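Long-range contact in B-agarase (Saccharophagus degradans, PDB 4BQ2), which probably hydrolyses the beta-1,4 linkages of agarose from the chain end, as an exo-acting beta-agarase of glycoside hydrolase family 50: residues 97-102 against 153-158. Residues are numbered along the deposited sequence; the frame is centred on the assembly and turned at random.
Sequences VFTRSI and VWMWGV
T99 faces two residues at once, M155 and W156, and this classic beta bulge sets the pairing of antiparallel segments 97-102 and 153-158. The carbonyl oxygen of T99 takes the amide of M155 (N to O 3.2 Å) and, weakly, that of W156, while T99 N donates to W156 O at 2.8 Å. Beyond the bulge, S101 and V153 exchange two backbone bonds; at the far end V158 N reaches V97 O.

The bulge puts R100 and W154 together on one face. The extended R100 chain carries its guanidinium to the six-membered end of the indole, where W154 CE3 lies over one guanidinium face and R100 NE meets the indole rim at 3.7 Å from CE3. With the two planes 70° apart, the indole meets the face of the guanidinium with its edge, so the two do not stack. The same indole touches F98 through CH2, 3.7 Å from F98 CB. A first torsion of -179° turns the W154 indole away from the backbone N, so that CE3 meets R100 and CZ3 and CH2 meet F98.

On the other face, the T99 side chain lies beside the pyrrole part of W156, and S101 CB meets M155 CG at 3.8 Å.

Further out, F152 O, a little earlier on the same partner strand, holds R100 NH1, D89 bonds T99 OG1, and strand 84-92 pairs with the other edge of 97-102. Within the CBM-like domain, backbone bonding thus fixes the bulged strand pair, while R100 NH1 is held from within the partner strand and T99 OG1 from strand 84-92.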
# COMPACT_ATOMS: atom_id res chain seq x y z
N VAL A 97 6.02 18.72 7.87
CA VAL A 97 4.72 18.56 7.18
C VAL A 97 4.00 17.34 7.72
O VAL A 97 4.64 16.31 8.03
CB VAL A 97 4.83 18.26 5.65
CG1 VAL A 97 3.56 18.67 4.92
CG2 VAL A 97 6.06 18.86 5.00
N PHE A 98 2.67 17.42 7.80
CA PHE A 98 1.86 16.22 8.04
C PHE A 98 0.82 16.15 6.96
O PHE A 98 0.42 17.18 6.41
CB PHE A 98 1.26 16.14 9.47
CG PHE A 98 0.05 17.03 9.72
CD1 PHE A 98 -1.18 16.81 9.06
CD2 PHE A 98 0.10 18.05 10.67
CE1 PHE A 98 -2.29 17.62 9.31
CE2 PHE A 98 -1.00 18.84 10.94
CZ PHE A 98 -2.19 18.64 10.26
N THR A 99 0.39 14.91 6.67
CA THR A 99 -0.61 14.67 5.62
C THR A 99 -1.78 13.89 6.23
O THR A 99 -1.58 12.82 6.82
CB THR A 99 -0.02 13.82 4.45
OG1 THR A 99 1.13 14.48 3.91
CG2 THR A 99 -1.04 13.65 3.32
N ARG A 100 -2.98 14.41 6.06
CA ARG A 100 -4.19 13.64 6.37
C ARG A 100 -5.01 13.66 5.12
O ARG A 100 -4.77 14.45 4.23
CB ARG A 100 -4.97 14.27 7.54
CG ARG A 100 -4.27 14.20 8.90
CD ARG A 100 -5.27 14.45 10.05
NE ARG A 100 -4.59 14.34 11.35
CZ ARG A 100 -4.89 13.47 12.32
NH1 ARG A 100 -5.91 12.62 12.19
NH2 ARG A 100 -4.17 13.48 13.44
N SER A 101 -6.00 12.78 5.05
CA SER A 101 -6.83 12.72 3.87
C SER A 101 -8.17 12.12 4.23
O SER A 101 -8.29 11.38 5.26
CB SER A 101 -6.13 11.85 2.77
OG SER A 101 -6.95 11.81 1.61
N ILE A 102 -9.18 12.42 3.40
CA ILE A 102 -10.52 11.86 3.61
C ILE A 102 -11.33 11.99 2.32
O ILE A 102 -10.96 12.77 1.42
CB ILE A 102 -11.24 12.55 4.81
CG1 ILE A 102 -12.46 11.76 5.25
CG2 ILE A 102 -11.60 14.00 4.47
CD1 ILE A 102 -12.10 10.37 5.74
N VAL A 153 -8.30 11.59 8.16
CA VAL A 153 -7.65 10.35 8.56
C VAL A 153 -6.15 10.52 8.51
O VAL A 153 -5.63 11.11 7.57
CB VAL A 153 -8.03 9.22 7.59
CG1 VAL A 153 -7.36 7.90 7.91
CG2 VAL A 153 -9.55 9.06 7.56
N TRP A 154 -5.44 9.94 9.47
CA TRP A 154 -3.99 10.05 9.47
C TRP A 154 -3.40 9.24 8.31
O TRP A 154 -3.78 8.08 8.11
CB TRP A 154 -3.41 9.52 10.78
CG TRP A 154 -1.92 9.66 10.81
CD1 TRP A 154 -1.00 8.65 10.73
CD2 TRP A 154 -1.19 10.88 10.91
NE1 TRP A 154 0.28 9.17 10.75
CE2 TRP A 154 0.19 10.54 10.87
CE3 TRP A 154 -1.56 12.24 11.04
CZ2 TRP A 154 1.20 11.51 10.98
CZ3 TRP A 154 -0.53 13.21 11.13
CH2 TRP A 154 0.83 12.83 11.10
N MET A 155 -2.45 9.85 7.59
CA MET A 155 -1.73 9.21 6.50
C MET A 155 -0.25 9.05 6.84
O MET A 155 0.27 7.91 6.97
CB MET A 155 -1.94 9.99 5.18
CG MET A 155 -3.41 10.12 4.78
SD MET A 155 -4.18 8.53 4.34
CE MET A 155 -3.65 8.41 2.63
N TRP A 156 0.45 10.16 7.00
CA TRP A 156 1.89 10.11 7.34
C TRP A 156 2.39 11.51 7.67
O TRP A 156 1.69 12.50 7.42
CB TRP A 156 2.73 9.58 6.15
CG TRP A 156 2.28 10.15 4.83
CD1 TRP A 156 2.53 11.39 4.34
CD2 TRP A 156 1.48 9.48 3.86
NE1 TRP A 156 1.94 11.55 3.10
CE2 TRP A 156 1.28 10.38 2.79
CE3 TRP A 156 0.92 8.19 3.78
CZ2 TRP A 156 0.53 10.05 1.66
CZ3 TRP A 156 0.14 7.86 2.65
CH2 TRP A 156 -0.03 8.79 1.61
N GLY A 157 3.61 11.57 8.20
CA GLY A 157 4.30 12.84 8.37
C GLY A 157 4.55 13.15 9.84
O GLY A 157 4.59 12.25 10.70
N VAL A 158 4.67 14.44 10.14
CA VAL A 158 5.06 14.86 11.50
C VAL A 158 3.81 15.08 12.37
O VAL A 158 2.94 15.88 12.00
CB VAL A 158 5.95 16.13 11.47
CG1 VAL A 158 6.23 16.60 12.90
CG2 VAL A 158 7.27 15.85 10.76